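Local coordinates for protein gamma-glutamyltranspeptidase (Ggt) (PDB 5BPK) that probably cleaves the gamma-glutamyl bond of glutathione and related compounds and passes the glutamyl group to water or to an acceptor amino acid or peptide, at residues Y170-R184 and F197-D209. Numbering follows the deposited sequence.
Sequences YAISQRQAETLKEAR and FFKKGHLDYQEGD. With EDO (1,2-ethanediol), chain G.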
# COMPACT_ATOMS: atom_id res chain seq x y z
N TYR A 170 -10.28 -21.13 8.88
CA TYR A 170 -11.33 -20.54 8.05
C TYR A 170 -11.30 -21.21 6.68
O TYR A 170 -10.29 -21.80 6.29
CB TYR A 170 -11.14 -19.02 7.91
CG TYR A 170 -9.84 -18.62 7.25
CD1 TYR A 170 -8.68 -18.44 8.00
CD2 TYR A 170 -9.77 -18.42 5.88
CE1 TYR A 170 -7.47 -18.08 7.38
CE2 TYR A 170 -8.58 -18.06 5.25
CZ TYR A 170 -7.44 -17.88 6.01
OH TYR A 170 -6.24 -17.53 5.41
N ALA A 171 -12.42 -21.14 5.98
CA ALA A 171 -12.56 -21.79 4.69
C ALA A 171 -11.86 -20.99 3.59
O ALA A 171 -12.04 -19.78 3.49
CB ALA A 171 -14.03 -21.98 4.34
N ILE A 172 -11.08 -21.68 2.76
CA ILE A 172 -10.39 -21.06 1.64
C ILE A 172 -11.44 -20.61 0.61
O ILE A 172 -12.32 -21.38 0.24
CB ILE A 172 -9.37 -22.04 0.98
CG1 ILE A 172 -8.21 -22.37 1.93
CG2 ILE A 172 -8.83 -21.46 -0.32
CD1 ILE A 172 -7.33 -21.18 2.29
N SER A 173 -11.35 -19.36 0.18
CA SER A 173 -12.27 -18.82 -0.81
C SER A 173 -11.84 -19.25 -2.21
O SER A 173 -10.73 -19.77 -2.39
CB SER A 173 -12.33 -17.29 -0.73
OG SER A 173 -11.10 -16.70 -1.14
N GLN A 174 -12.72 -19.05 -3.20
CA GLN A 174 -12.37 -19.29 -4.60
C GLN A 174 -11.12 -18.51 -4.99
O GLN A 174 -10.20 -19.06 -5.60
CB GLN A 174 -13.52 -18.91 -5.54
CG GLN A 174 -13.20 -19.19 -7.02
CD GLN A 174 -14.25 -18.67 -7.98
OE1 GLN A 174 -15.43 -18.58 -7.64
NE2 GLN A 174 -13.83 -18.35 -9.20
N ARG A 175 -11.10 -17.22 -4.65
CA ARG A 175 -9.99 -16.35 -5.03
C ARG A 175 -8.69 -16.80 -4.36
O ARG A 175 -7.64 -16.80 -4.99
CB ARG A 175 -10.28 -14.88 -4.72
CG ARG A 175 -9.17 -13.90 -5.12
CD ARG A 175 -8.77 -14.03 -6.59
NE ARG A 175 -7.67 -13.13 -6.94
CZ ARG A 175 -6.79 -13.33 -7.93
NH1 ARG A 175 -6.87 -14.41 -8.70
NH2 ARG A 175 -5.83 -12.44 -8.14
N GLN A 176 -8.78 -17.20 -3.09
CA GLN A 176 -7.60 -17.70 -2.37
C GLN A 176 -7.08 -19.01 -2.96
O GLN A 176 -5.88 -19.19 -3.07
CB GLN A 176 -7.91 -17.87 -0.89
CG GLN A 176 -8.05 -16.54 -0.15
CD GLN A 176 -8.55 -16.69 1.28
OE1 GLN A 176 -9.22 -17.66 1.63
NE2 GLN A 176 -8.22 -15.70 2.11
N ALA A 177 -7.98 -19.92 -3.34
CA ALA A 177 -7.57 -21.13 -4.06
C ALA A 177 -6.76 -20.73 -5.30
O ALA A 177 -5.74 -21.34 -5.59
CB ALA A 177 -8.77 -21.98 -4.46
N GLU A 178 -7.23 -19.71 -6.02
CA GLU A 178 -6.58 -19.25 -7.25
C GLU A 178 -5.18 -18.67 -6.98
O GLU A 178 -4.21 -19.04 -7.64
CB GLU A 178 -7.45 -18.23 -8.00
CG GLU A 178 -8.70 -18.84 -8.64
CD GLU A 178 -9.70 -17.81 -9.15
OE1 GLU A 178 -9.41 -16.59 -9.10
OE2 GLU A 178 -10.79 -18.24 -9.59
N THR A 179 -5.08 -17.77 -6.01
CA THR A 179 -3.80 -17.12 -5.73
C THR A 179 -2.81 -18.13 -5.13
O THR A 179 -1.61 -18.10 -5.45
CB THR A 179 -3.95 -15.87 -4.82
OG1 THR A 179 -4.49 -16.25 -3.55
CG2 THR A 179 -4.85 -14.82 -5.48
N LEU A 180 -3.30 -19.04 -4.29
CA LEU A 180 -2.46 -20.12 -3.79
C LEU A 180 -1.88 -20.94 -4.95
O LEU A 180 -0.68 -21.21 -4.98
CB LEU A 180 -3.23 -21.02 -2.83
CG LEU A 180 -3.48 -20.46 -1.43
CD1 LEU A 180 -4.40 -21.40 -0.67
CD2 LEU A 180 -2.18 -20.27 -0.69
N LYS A 181 -2.71 -21.29 -5.92
CA LYS A 181 -2.24 -22.04 -7.10
C LYS A 181 -1.18 -21.27 -7.88
O LYS A 181 -0.20 -21.86 -8.34
CB LYS A 181 -3.39 -22.41 -8.04
CG LYS A 181 -2.94 -23.29 -9.22
CD LYS A 181 -4.01 -24.30 -9.62
CE LYS A 181 -3.43 -25.37 -10.55
NZ LYS A 181 -4.41 -26.46 -10.84
N GLU A 182 -1.36 -19.97 -8.02
CA GLU A 182 -0.38 -19.15 -8.75
C GLU A 182 0.98 -19.08 -8.04
O GLU A 182 2.00 -18.91 -8.70
CB GLU A 182 -0.95 -17.76 -9.03
CG GLU A 182 -2.13 -17.79 -10.02
CD GLU A 182 -2.73 -16.43 -10.31
OE1 GLU A 182 -2.16 -15.41 -9.87
OE2 GLU A 182 -3.79 -16.38 -10.98
N ALA A 183 0.99 -19.23 -6.71
CA ALA A 183 2.22 -19.18 -5.90
C ALA A 183 2.81 -20.56 -5.63
O ALA A 183 3.89 -20.68 -5.04
CB ALA A 183 1.93 -18.47 -4.57
N ARG A 184 2.10 -21.59 -6.05
CA ARG A 184 2.43 -22.97 -5.73
C ARG A 184 3.90 -23.33 -5.95
O ARG A 184 4.56 -23.90 -5.08
CB ARG A 184 1.53 -23.89 -6.56
CG ARG A 184 1.80 -25.34 -6.36
CD ARG A 184 0.85 -26.23 -7.15
NE ARG A 184 1.11 -27.59 -6.73
CZ ARG A 184 2.14 -28.33 -7.14
NH1 ARG A 184 3.01 -27.89 -8.05
NH2 ARG A 184 2.28 -29.55 -6.63
N PHE A 197 1.52 -24.22 3.54
CA PHE A 197 0.64 -23.88 2.42
C PHE A 197 0.22 -25.07 1.57
O PHE A 197 -0.31 -24.91 0.48
CB PHE A 197 1.27 -22.75 1.61
CG PHE A 197 1.33 -21.48 2.37
CD1 PHE A 197 0.18 -20.70 2.53
CD2 PHE A 197 2.50 -21.09 3.03
CE1 PHE A 197 0.22 -19.53 3.28
CE2 PHE A 197 2.53 -19.94 3.79
CZ PHE A 197 1.39 -19.16 3.92
N PHE A 198 0.43 -26.27 2.11
CA PHE A 198 -0.08 -27.51 1.54
C PHE A 198 -0.70 -28.35 2.65
O PHE A 198 -0.34 -28.21 3.83
CB PHE A 198 1.05 -28.29 0.86
CG PHE A 198 1.65 -27.57 -0.32
CD1 PHE A 198 1.12 -27.74 -1.59
CD2 PHE A 198 2.70 -26.68 -0.15
CE1 PHE A 198 1.65 -27.05 -2.69
CE2 PHE A 198 3.24 -25.99 -1.24
CZ PHE A 198 2.71 -26.18 -2.51
N LYS A 199 -1.66 -29.19 2.26
CA LYS A 199 -2.27 -30.17 3.14
C LYS A 199 -1.39 -31.41 3.23
O LYS A 199 -0.44 -31.55 2.47
CB LYS A 199 -3.65 -30.59 2.62
CG LYS A 199 -4.66 -29.49 2.54
CD LYS A 199 -6.05 -29.99 2.10
CE LYS A 199 -6.03 -30.68 0.75
NZ LYS A 199 -7.40 -30.83 0.16
N LYS A 200 -1.73 -32.32 4.15
CA LYS A 200 -1.04 -33.60 4.30
C LYS A 200 -0.81 -34.28 2.95
O LYS A 200 -1.71 -34.32 2.11
CB LYS A 200 -1.87 -34.53 5.21
CG LYS A 200 -1.28 -35.91 5.44
CD LYS A 200 -2.10 -36.69 6.48
N GLY A 201 0.40 -34.80 2.75
CA GLY A 201 0.81 -35.39 1.47
C GLY A 201 1.22 -34.34 0.46
O GLY A 201 1.27 -34.63 -0.74
N HIS A 202 1.50 -33.13 0.94
CA HIS A 202 1.81 -31.97 0.10
C HIS A 202 0.79 -31.77 -1.00
O HIS A 202 1.14 -31.55 -2.18
CB HIS A 202 3.23 -32.07 -0.46
CG HIS A 202 4.30 -31.97 0.57
ND1 HIS A 202 4.37 -30.93 1.48
CD2 HIS A 202 5.35 -32.78 0.85
CE1 HIS A 202 5.41 -31.11 2.27
NE2 HIS A 202 6.03 -32.22 1.91
N LEU A 203 -0.48 -31.84 -0.62
CA LEU A 203 -1.57 -31.65 -1.56
C LEU A 203 -2.03 -30.19 -1.54
O LEU A 203 -1.95 -29.52 -0.51
CB LEU A 203 -2.72 -32.61 -1.26
CG LEU A 203 -2.39 -34.10 -1.34
CD1 LEU A 203 -3.66 -34.92 -1.14
CD2 LEU A 203 -1.71 -34.48 -2.66
N ASP A 204 -2.49 -29.71 -2.69
CA ASP A 204 -2.94 -28.31 -2.81
C ASP A 204 -4.18 -28.05 -1.97
O ASP A 204 -5.10 -28.87 -1.95
CB ASP A 204 -3.29 -27.97 -4.27
CG ASP A 204 -2.10 -28.05 -5.21
OD1 ASP A 204 -0.95 -28.00 -4.73
OD2 ASP A 204 -2.33 -28.14 -6.43
N TYR A 205 -4.22 -26.89 -1.30
CA TYR A 205 -5.45 -26.39 -0.69
C TYR A 205 -6.42 -25.99 -1.79
O TYR A 205 -6.02 -25.39 -2.79
CB TYR A 205 -5.17 -25.20 0.24
CG TYR A 205 -4.75 -25.62 1.62
CD1 TYR A 205 -5.68 -26.10 2.54
CD2 TYR A 205 -3.42 -25.54 2.03
CE1 TYR A 205 -5.30 -26.50 3.80
CE2 TYR A 205 -3.03 -25.94 3.29
CZ TYR A 205 -3.97 -26.42 4.17
OH TYR A 205 -3.59 -26.82 5.43
N GLN A 206 -7.69 -26.35 -1.59
CA GLN A 206 -8.75 -26.12 -2.56
C GLN A 206 -9.85 -25.27 -1.94
O GLN A 206 -9.94 -25.14 -0.71
CB GLN A 206 -9.36 -27.46 -3.00
CG GLN A 206 -8.36 -28.44 -3.58
CD GLN A 206 -7.76 -27.98 -4.90
OE1 GLN A 206 -8.24 -27.02 -5.51
NE2 GLN A 206 -6.71 -28.66 -5.35
N GLU A 207 -10.68 -24.70 -2.80
CA GLU A 207 -11.81 -23.88 -2.35
C GLU A 207 -12.68 -24.66 -1.37
O GLU A 207 -13.10 -25.79 -1.66
CB GLU A 207 -12.64 -23.42 -3.55
CG GLU A 207 -13.82 -22.51 -3.16
CD GLU A 207 -14.67 -22.08 -4.35
OE1 GLU A 207 -14.26 -22.28 -5.52
OE2 GLU A 207 -15.77 -21.55 -4.11
N GLY A 208 -12.94 -24.06 -0.21
CA GLY A 208 -13.76 -24.67 0.83
C GLY A 208 -13.02 -25.45 1.89
O GLY A 208 -13.60 -25.79 2.92
N ASP A 209 -11.73 -25.75 1.67
CA ASP A 209 -10.91 -26.43 2.67
C ASP A 209 -10.70 -25.54 3.88
O ASP A 209 -10.54 -24.34 3.72
CB ASP A 209 -9.52 -26.80 2.13
CG ASP A 209 -9.53 -27.98 1.18
OD1 ASP A 209 -10.52 -28.74 1.12
OD2 ASP A 209 -8.50 -28.17 0.50
C1 EDO G . -0.59 -24.37 -3.25
O1 EDO G . -0.86 -25.27 -4.34
C2 EDO G . -1.81 -24.32 -2.35
O2 EDO G . -1.91 -25.48 -1.55
O HOH W 1 -5.13 -24.01 -4.85
O HOH W 2 0.52 -30.33 -4.44
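Arg-184, on helix 174-187, meets Asp-204 of the 197-209 hairpin and turn. Its chain runs extended from CG to NE, with CG anti to the backbone N (chi1 178°), and this long reach brings Arg-184 NE to Asp-204 OD1 at 2.9 Å. That oxygen lies in the guanidinium plane and offers its syn lone pair, although guanidinium and carboxylate planes stand 72° apart: a salt bridge through one N-H, not a two-pronged pair. A water links Arg-184 NH2 to the same OD1, and ethanediol, probably from the crystallisation liquor, adds a further bond. In the loop leading into the helix, where Ser-173 and Gln-176 form a capping box, Ile-172 N donates to Asp-209 O (2.9 Å) and Ile-172 O accepts from Gly-208 N (2.8 Å). At Gly-208 (phi 93°, type II turn) a CB would jam against the preceding carbonyl O, hence glycine. Apolar Ile-172 CG1 faces Tyr-205 CB, which Leu-180 CD1 also touches; Leu-180 CD2 meets Phe-197 CD1, and Leu-180 packs on Tyr-24 of a neighbouring subunit. Extended Glu-207 slants across Gln-174, Glu-207 OE1 3.5 Å from Gln-174 CB. Paired backbone bonds thus fix one end, while a water-bridged charge pair ties the other.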